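Local coordinates for protein C-domain type II peptide synthetase (Streptomyces globisporus, PDB 4ZNM) that belongs to the condensation-domain family of nonribosomal peptide synthetases, here as a stand-alone type II protein with the chloramphenicol acetyltransferase-like fold, at residues E286-R298 with F310-G322. Residues are numbered along the deposited sequence; the frame is centred on the assembly and turned at random.
Sequences ELDITVPTFSGGR and FINFLPLRTDLSG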
ATOM      1  N   GLU A 286      20.413  -4.630 -17.194  1.00 33.93           N
ATOM      2  CA  GLU A 286      20.779  -5.582 -16.142  1.00 34.69           C
ATOM      3  C   GLU A 286      20.076  -6.960 -16.264  1.00 35.24           C
ATOM      4  O   GLU A 286      18.956  -7.055 -16.730  1.00 36.33           O
ATOM      5  CB  GLU A 286      20.458  -4.991 -14.778  1.00 38.65           C
ATOM      6  CG  GLU A 286      21.293  -3.775 -14.418  1.00 61.11           C
ATOM      7  CD  GLU A 286      22.727  -4.151 -14.124  1.00 83.15           C
ATOM      8  OE1 GLU A 286      22.946  -4.845 -13.103  1.00 80.80           O
ATOM      9  OE2 GLU A 286      23.625  -3.768 -14.915  1.00 93.55           O
ATOM     10  N   LEU A 287      20.763  -8.006 -15.810  1.00 36.23           N
ATOM     11  CA  LEU A 287      20.238  -9.365 -15.761  1.00 34.44           C
ATOM     12  C   LEU A 287      20.133  -9.856 -14.320  1.00 39.42           C
ATOM     13  O   LEU A 287      19.266 -10.666 -14.003  1.00 36.51           O
ATOM     14  CB  LEU A 287      21.130 -10.306 -16.577  1.00 36.01           C
ATOM     15  CG  LEU A 287      20.917 -10.169 -18.093  1.00 37.18           C
ATOM     16  CD1 LEU A 287      22.044 -10.838 -18.860  1.00 39.83           C
ATOM     17  CD2 LEU A 287      19.562 -10.744 -18.524  1.00 41.55           C
ATOM     18  N   ASP A 288      21.029  -9.365 -13.462  1.00 32.61           N
ATOM     19  CA  ASP A 288      20.980  -9.598 -12.023  1.00 31.21           C
ATOM     20  C   ASP A 288      20.124  -8.495 -11.432  1.00 31.20           C
ATOM     21  O   ASP A 288      20.568  -7.347 -11.298  1.00 31.13           O
ATOM     22  CB  ASP A 288      22.396  -9.619 -11.413  1.00 49.49           C
ATOM     23  CG  ASP A 288      22.399  -9.486  -9.893  1.00 56.81           C
ATOM     24  OD1 ASP A 288      21.440  -9.944  -9.240  1.00 48.62           O
ATOM     25  OD2 ASP A 288      23.364  -8.903  -9.341  1.00 69.48           O
ATOM     26  N   ILE A 289      18.886  -8.843 -11.081  1.00 29.68           N
ATOM     27  CA  ILE A 289      17.876  -7.847 -10.787  1.00 28.62           C
ATOM     28  C   ILE A 289      17.341  -7.976  -9.373  1.00 32.42           C
ATOM     29  O   ILE A 289      16.717  -8.986  -9.007  1.00 34.04           O
ATOM     30  CB  ILE A 289      16.738  -7.943 -11.816  1.00 32.32           C
ATOM     31  CG1 ILE A 289      17.275  -7.528 -13.194  1.00 35.87           C
ATOM     32  CG2 ILE A 289      15.564  -7.074 -11.408  1.00 32.47           C
ATOM     33  CD1 ILE A 289      16.215  -7.455 -14.255  1.00 40.20           C
ATOM     34  N   THR A 290      17.564  -6.942  -8.577  1.00 26.22           N
ATOM     35  CA  THR A 290      17.004  -6.916  -7.243  1.00 25.20           C
ATOM     36  C   THR A 290      15.988  -5.772  -7.124  1.00 24.33           C
ATOM     37  O   THR A 290      16.337  -4.600  -7.261  1.00 24.28           O
ATOM     38  CB  THR A 290      18.099  -6.738  -6.154  1.00 25.17           C
ATOM     39  OG1 THR A 290      19.045  -7.808  -6.222  1.00 30.46           O
ATOM     40  CG2 THR A 290      17.481  -6.722  -4.785  1.00 24.23           C
ATOM     41  N   VAL A 291      14.754  -6.139  -6.825  1.00 23.74           N
ATOM     42  CA  VAL A 291      13.627  -5.199  -6.703  1.00 24.21           C
ATOM     43  C   VAL A 291      12.871  -5.541  -5.430  1.00 23.29           C
ATOM     44  O   VAL A 291      12.529  -6.694  -5.203  1.00 23.58           O
ATOM     45  CB  VAL A 291      12.691  -5.244  -7.927  1.00 28.23           C
ATOM     46  CG1 VAL A 291      11.463  -4.308  -7.728  1.00 25.40           C
ATOM     47  CG2 VAL A 291      13.440  -4.823  -9.164  1.00 30.90           C
ATOM     48  N   PRO A 292      12.613  -4.546  -4.591  1.00 22.98           N
ATOM     49  CA  PRO A 292      11.874  -4.837  -3.371  1.00 23.96           C
ATOM     50  C   PRO A 292      10.378  -4.877  -3.626  1.00 27.40           C
ATOM     51  O   PRO A 292       9.862  -4.215  -4.546  1.00 24.44           O
ATOM     52  CB  PRO A 292      12.218  -3.654  -2.445  1.00 28.19           C
ATOM     53  CG  PRO A 292      12.609  -2.565  -3.356  1.00 31.37           C
ATOM     54  CD  PRO A 292      13.156  -3.173  -4.591  1.00 23.98           C
ATOM     55  N   THR A 293       9.699  -5.679  -2.823  1.00 25.77           N
ATOM     56  CA  THR A 293       8.255  -5.630  -2.740  1.00 24.37           C
ATOM     57  C   THR A 293       7.953  -5.247  -1.310  1.00 26.12           C
ATOM     58  O   THR A 293       8.879  -5.127  -0.503  1.00 24.09           O
ATOM     59  CB  THR A 293       7.602  -7.004  -3.107  1.00 23.83           C
ATOM     60  OG1 THR A 293       6.194  -6.830  -3.331  1.00 26.91           O
ATOM     61  CG2 THR A 293       7.812  -8.030  -2.002  1.00 27.39           C
ATOM     62  N   PHE A 294       6.672  -5.068  -0.991  1.00 24.49           N
ATOM     63  CA  PHE A 294       6.225  -5.018   0.402  1.00 28.21           C
ATOM     64  C   PHE A 294       5.427  -6.278   0.642  1.00 28.14           C
ATOM     65  O   PHE A 294       4.442  -6.554  -0.066  1.00 27.76           O
ATOM     66  CB  PHE A 294       5.331  -3.803   0.713  1.00 22.60           C
ATOM     67  CG  PHE A 294       6.064  -2.542   0.973  1.00 25.20           C
ATOM     68  CD1 PHE A 294       6.709  -2.337   2.180  1.00 26.52           C
ATOM     69  CD2 PHE A 294       6.037  -1.517   0.043  1.00 27.33           C
ATOM     70  CE1 PHE A 294       7.346  -1.151   2.449  1.00 27.89           C
ATOM     71  CE2 PHE A 294       6.684  -0.331   0.283  1.00 27.42           C
ATOM     72  CZ  PHE A 294       7.356  -0.138   1.490  1.00 29.78           C
ATOM     73  N   SER A 295       5.820  -7.052   1.640  1.00 22.09           N
ATOM     74  CA  SER A 295       4.987  -8.173   2.022  1.00 23.37           C
ATOM     75  C   SER A 295       3.833  -7.646   2.878  1.00 22.62           C
ATOM     76  O   SER A 295       3.884  -6.516   3.348  1.00 25.93           O
ATOM     77  CB  SER A 295       5.800  -9.206   2.783  1.00 26.81           C
ATOM     78  OG  SER A 295       6.072  -8.700   4.079  1.00 31.67           O
ATOM     79  N   GLY A 296       2.818  -8.473   3.112  1.00 22.76           N
ATOM     80  CA  GLY A 296       1.706  -8.063   3.954  1.00 25.99           C
ATOM     81  C   GLY A 296       2.101  -7.926   5.430  1.00 25.76           C
ATOM     82  O   GLY A 296       1.523  -7.114   6.154  1.00 25.34           O
ATOM     83  N   GLY A 297       3.053  -8.741   5.891  1.00 25.96           N
ATOM     84  CA  GLY A 297       3.562  -8.648   7.263  1.00 26.61           C
ATOM     85  C   GLY A 297       2.590  -9.207   8.308  1.00 29.43           C
ATOM     86  O   GLY A 297       2.773  -9.015   9.508  1.00 30.08           O
ATOM     87  N   ARG A 298       1.558  -9.902   7.832  1.00 22.58           N
ATOM     88  CA  ARG A 298       0.495 -10.473   8.681  1.00 27.85           C
ATOM     89  C   ARG A 298       0.398 -11.996   8.635  1.00 35.84           C
ATOM     90  O   ARG A 298      -0.695 -12.575   8.581  1.00 36.77           O
ATOM     91  CB  ARG A 298      -0.841  -9.872   8.275  1.00 34.61           C
ATOM     92  CG  ARG A 298      -0.857  -8.367   8.576  1.00 37.00           C
ATOM     93  CD  ARG A 298      -2.149  -7.801   8.196  1.00 31.18           C
ATOM     94  NE  ARG A 298      -2.293  -6.366   8.414  1.00 26.86           N
ATOM     95  CZ  ARG A 298      -2.969  -5.809   9.417  1.00 26.56           C
ATOM     96  NH1 ARG A 298      -3.490  -6.545  10.390  1.00 22.50           N
ATOM     97  NH2 ARG A 298      -3.116  -4.496   9.448  1.00 25.30           N
ATOM     98  N   PHE A 310       1.621  -3.023   9.060  1.00 21.49           N
ATOM     99  CA  PHE A 310       2.383  -4.257   9.199  1.00 23.06           C
ATOM    100  C   PHE A 310       3.333  -4.520   8.048  1.00 25.68           C
ATOM    101  O   PHE A 310       4.121  -5.448   8.112  1.00 24.92           O
ATOM    102  CB  PHE A 310       1.399  -5.449   9.303  1.00 21.55           C
ATOM    103  CG  PHE A 310       0.712  -5.547  10.632  1.00 25.14           C
ATOM    104  CD1 PHE A 310      -0.207  -4.598  11.022  1.00 24.49           C
ATOM    105  CD2 PHE A 310       0.965  -6.605  11.479  1.00 28.29           C
ATOM    106  CE1 PHE A 310      -0.850  -4.690  12.242  1.00 23.41           C
ATOM    107  CE2 PHE A 310       0.330  -6.697  12.695  1.00 27.74           C
ATOM    108  CZ  PHE A 310      -0.572  -5.739  13.081  1.00 25.65           C
ATOM    109  N   ILE A 311       3.217  -3.768   6.958  1.00 21.78           N
ATOM    110  CA  ILE A 311       3.868  -4.186   5.726  1.00 19.90           C
ATOM    111  C   ILE A 311       5.393  -4.157   5.898  1.00 20.45           C
ATOM    112  O   ILE A 311       5.923  -3.410   6.729  1.00 22.66           O
ATOM    113  CB  ILE A 311       3.425  -3.337   4.532  1.00 21.10           C
ATOM    114  CG1 ILE A 311       3.668  -1.852   4.785  1.00 27.39           C
ATOM    115  CG2 ILE A 311       1.949  -3.644   4.195  1.00 24.07           C
ATOM    116  CD1 ILE A 311       3.271  -0.971   3.584  1.00 32.58           C
ATOM    117  N   ASN A 312       6.087  -4.970   5.111  1.00 24.49           N
ATOM    118  CA  ASN A 312       7.537  -5.154   5.300  1.00 22.74           C
ATOM    119  C   ASN A 312       8.275  -5.157   3.948  1.00 25.43           C
ATOM    120  O   ASN A 312       7.937  -5.878   3.026  1.00 22.84           O
ATOM    121  CB  ASN A 312       7.788  -6.438   6.074  1.00 23.52           C
ATOM    122  CG  ASN A 312       9.253  -6.686   6.341  1.00 20.95           C
ATOM    123  OD1 ASN A 312      10.001  -5.778   6.750  1.00 24.25           O
ATOM    124  ND2 ASN A 312       9.676  -7.920   6.111  1.00 23.11           N
ATOM    125  N   PHE A 313       9.240  -4.263   3.845  1.00 22.11           N
ATOM    126  CA  PHE A 313      10.112  -4.106   2.681  1.00 21.77           C
ATOM    127  C   PHE A 313      10.927  -5.387   2.512  1.00 23.46           C
ATOM    128  O   PHE A 313      11.605  -5.816   3.444  1.00 25.89           O
ATOM    129  CB  PHE A 313      10.987  -2.865   2.946  1.00 28.16           C
ATOM    130  CG  PHE A 313      11.786  -2.359   1.784  1.00 24.48           C
ATOM    131  CD1 PHE A 313      11.282  -1.365   0.952  1.00 34.48           C
ATOM    132  CD2 PHE A 313      13.091  -2.817   1.581  1.00 29.13           C
ATOM    133  CE1 PHE A 313      12.048  -0.833  -0.076  1.00 29.61           C
ATOM    134  CE2 PHE A 313      13.864  -2.300   0.555  1.00 33.61           C
ATOM    135  CZ  PHE A 313      13.336  -1.296  -0.271  1.00 34.17           C
ATOM    136  N   LEU A 314      10.813  -6.026   1.352  1.00 25.06           N
ATOM    137  CA  LEU A 314      11.303  -7.386   1.164  1.00 23.28           C
ATOM    138  C   LEU A 314      12.059  -7.499  -0.171  1.00 24.99           C
ATOM    139  O   LEU A 314      11.453  -7.441  -1.245  1.00 29.25           O
ATOM    140  CB  LEU A 314      10.138  -8.374   1.193  1.00 25.98           C
ATOM    141  CG  LEU A 314      10.484  -9.845   0.947  1.00 31.05           C
ATOM    142  CD1 LEU A 314      11.391 -10.375   2.059  1.00 24.31           C
ATOM    143  CD2 LEU A 314       9.224 -10.707   0.792  1.00 28.79           C
ATOM    144  N   PRO A 315      13.386  -7.635  -0.119  1.00 25.46           N
ATOM    145  CA  PRO A 315      14.097  -7.597  -1.407  1.00 26.12           C
ATOM    146  C   PRO A 315      14.051  -8.927  -2.152  1.00 22.74           C
ATOM    147  O   PRO A 315      14.275  -9.989  -1.569  1.00 29.41           O
ATOM    148  CB  PRO A 315      15.524  -7.218  -1.009  1.00 28.47           C
ATOM    149  CG  PRO A 315      15.638  -7.537   0.441  1.00 35.27           C
ATOM    150  CD  PRO A 315      14.281  -7.430   1.029  1.00 32.44           C
ATOM    151  N   LEU A 316      13.738  -8.842  -3.442  1.00 24.13           N
ATOM    152  CA  LEU A 316      13.598 -10.015  -4.314  1.00 23.19           C
ATOM    153  C   LEU A 316      14.684  -9.961  -5.364  1.00 27.35           C
ATOM    154  O   LEU A 316      14.645  -9.094  -6.234  1.00 25.91           O
ATOM    155  CB  LEU A 316      12.218 -10.040  -4.987  1.00 22.42           C
ATOM    156  CG  LEU A 316      11.041 -10.055  -4.020  1.00 22.57           C
ATOM    157  CD1 LEU A 316       9.712 -10.095  -4.715  1.00 30.40           C
ATOM    158  CD2 LEU A 316      11.140 -11.202  -3.049  1.00 26.37           C
ATOM    159  N   ARG A 317      15.653 -10.867  -5.264  1.00 26.79           N
ATOM    160  CA  ARG A 317      16.761 -10.911  -6.211  1.00 25.35           C
ATOM    161  C   ARG A 317      16.644 -12.098  -7.132  1.00 26.74           C
ATOM    162  O   ARG A 317      16.649 -13.220  -6.667  1.00 26.12           O
ATOM    163  CB  ARG A 317      18.087 -10.999  -5.486  1.00 30.59           C
ATOM    164  CG  ARG A 317      19.281 -11.006  -6.423  1.00 31.84           C
ATOM    165  CD  ARG A 317      20.572 -11.073  -5.650  1.00 28.66           C
ATOM    166  NE  ARG A 317      21.742 -10.751  -6.476  1.00 30.10           N
ATOM    167  CZ  ARG A 317      23.001 -10.921  -6.085  1.00 32.74           C
ATOM    168  NH1 ARG A 317      23.277 -11.431  -4.896  1.00 33.53           N
ATOM    169  NH2 ARG A 317      23.994 -10.555  -6.867  1.00 37.20           N
ATOM    170  N   THR A 318      16.581 -11.837  -8.436  1.00 25.87           N
ATOM    171  CA  THR A 318      16.480 -12.902  -9.433  1.00 27.91           C
ATOM    172  C   THR A 318      17.501 -12.706 -10.537  1.00 28.38           C
ATOM    173  O   THR A 318      17.741 -11.579 -11.000  1.00 29.73           O
ATOM    174  CB  THR A 318      15.080 -12.943 -10.063  1.00 30.93           C
ATOM    175  OG1 THR A 318      14.106 -12.969  -9.026  1.00 30.93           O
ATOM    176  CG2 THR A 318      14.891 -14.190 -10.935  1.00 36.05           C
ATOM    177  N   ASP A 319      18.084 -13.817 -10.963  1.00 33.48           N
ATOM    178  CA  ASP A 319      19.069 -13.826 -12.038  1.00 30.08           C
ATOM    179  C   ASP A 319      18.398 -14.259 -13.309  1.00 29.23           C
ATOM    180  O   ASP A 319      17.972 -15.406 -13.416  1.00 33.92           O
ATOM    181  CB  ASP A 319      20.214 -14.769 -11.716  1.00 38.84           C
ATOM    182  CG  ASP A 319      21.306 -14.751 -12.787  1.00 46.54           C
ATOM    183  OD1 ASP A 319      21.237 -13.911 -13.711  1.00 49.24           O
ATOM    184  OD2 ASP A 319      22.237 -15.574 -12.688  1.00 53.25           O
ATOM    185  N   LEU A 320      18.297 -13.337 -14.253  1.00 29.10           N
ATOM    186  CA  LEU A 320      17.583 -13.552 -15.502  1.00 30.57           C
ATOM    187  C   LEU A 320      18.526 -14.036 -16.598  1.00 38.03           C
ATOM    188  O   LEU A 320      18.103 -14.237 -17.741  1.00 33.22           O
ATOM    189  CB  LEU A 320      16.912 -12.266 -15.973  1.00 36.38           C
ATOM    190  CG  LEU A 320      15.487 -11.984 -15.475  1.00 47.87           C
ATOM    191  CD1 LEU A 320      15.426 -11.837 -13.961  1.00 54.87           C
ATOM    192  CD2 LEU A 320      14.995 -10.738 -16.160  1.00 46.87           C
ATOM    193  N   SER A 321      19.806 -14.179 -16.278  1.00 38.40           N
ATOM    194  CA  SER A 321      20.761 -14.561 -17.303  1.00 41.49           C
ATOM    195  C   SER A 321      20.523 -16.002 -17.739  1.00 38.90           C
ATOM    196  O   SER A 321      20.395 -16.915 -16.909  1.00 34.06           O
ATOM    197  CB  SER A 321      22.195 -14.394 -16.824  1.00 42.30           C
ATOM    198  OG  SER A 321      22.522 -15.331 -15.813  1.00 48.80           O
ATOM    199  N   GLY A 322      20.482 -16.195 -19.055  1.00 38.92           N
ATOM    200  CA  GLY A 322      20.301 -17.514 -19.624  1.00 42.35           C
ATOM    201  C   GLY A 322      18.840 -17.933 -19.758  1.00 31.01           C
ATOM    202  O   GLY A 322      18.570 -19.036 -20.235  1.00 40.07           O
TER
HETATM  203  O   HOH W   1       5.403  -7.689   9.936  1.00 54.28           O
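Strands 288-295 and 312-319 form a long two-stranded antiparallel ribbon, paired from Asp288 with Asp319 to Ser295 with Asn312. Ile289 and Thr318 exchange two backbone bonds, as do Val291 with Leu316, Thr293 with Leu314 and Ser295 with Asn312. Pro292 and Pro315, which lack an N-H, suit the non-hydrogen-bonded pair they form. On their face, Pro292 lays CB over the Phe313 ring, 3.7 Å from its centroid. Phe313 turns its edge to the face of Phe294 in a T-shaped pair, planes at 78°, and Ile311 CD1 lies over a face of the Phe294 ring in a CH-pi contact. Farther along this face, Arg317 grips Asp288 side-on: NE gives a nearly straight 2.9 Å bond to OD1 on its syn side, while NH2 reaches OD2 from above the carboxylate plane. With CG anti to the backbone N (chi1 -178°) and an extended chain, Arg317 reaches diagonally past Thr290. The other face carries no charged side chain: Thr293 CG2 meets Leu316 CD1, and Leu314 and Leu316 pack on helix 339-342. Beyond the paired strands, the Arg298 guanidinium stacks on Phe310, CZ 3.9 Å from the ring centroid in a cation-pi contact; NH1 bonds to Thr306 O, while NH2 makes a salt bridge with Asp161, whose carboxylate also accepts from Phe310 N. Gly297, at positive phi, brings CA to 3.4 Å from Phe310 O in a CA-H...O contact suited to glycine. Through Arg298 this ribbon, packed beside strand 366-373, meets the Asp of the HHxxxD motif, as in relatives where an arginine-aspartate pair joins the two halves of the condensation domain.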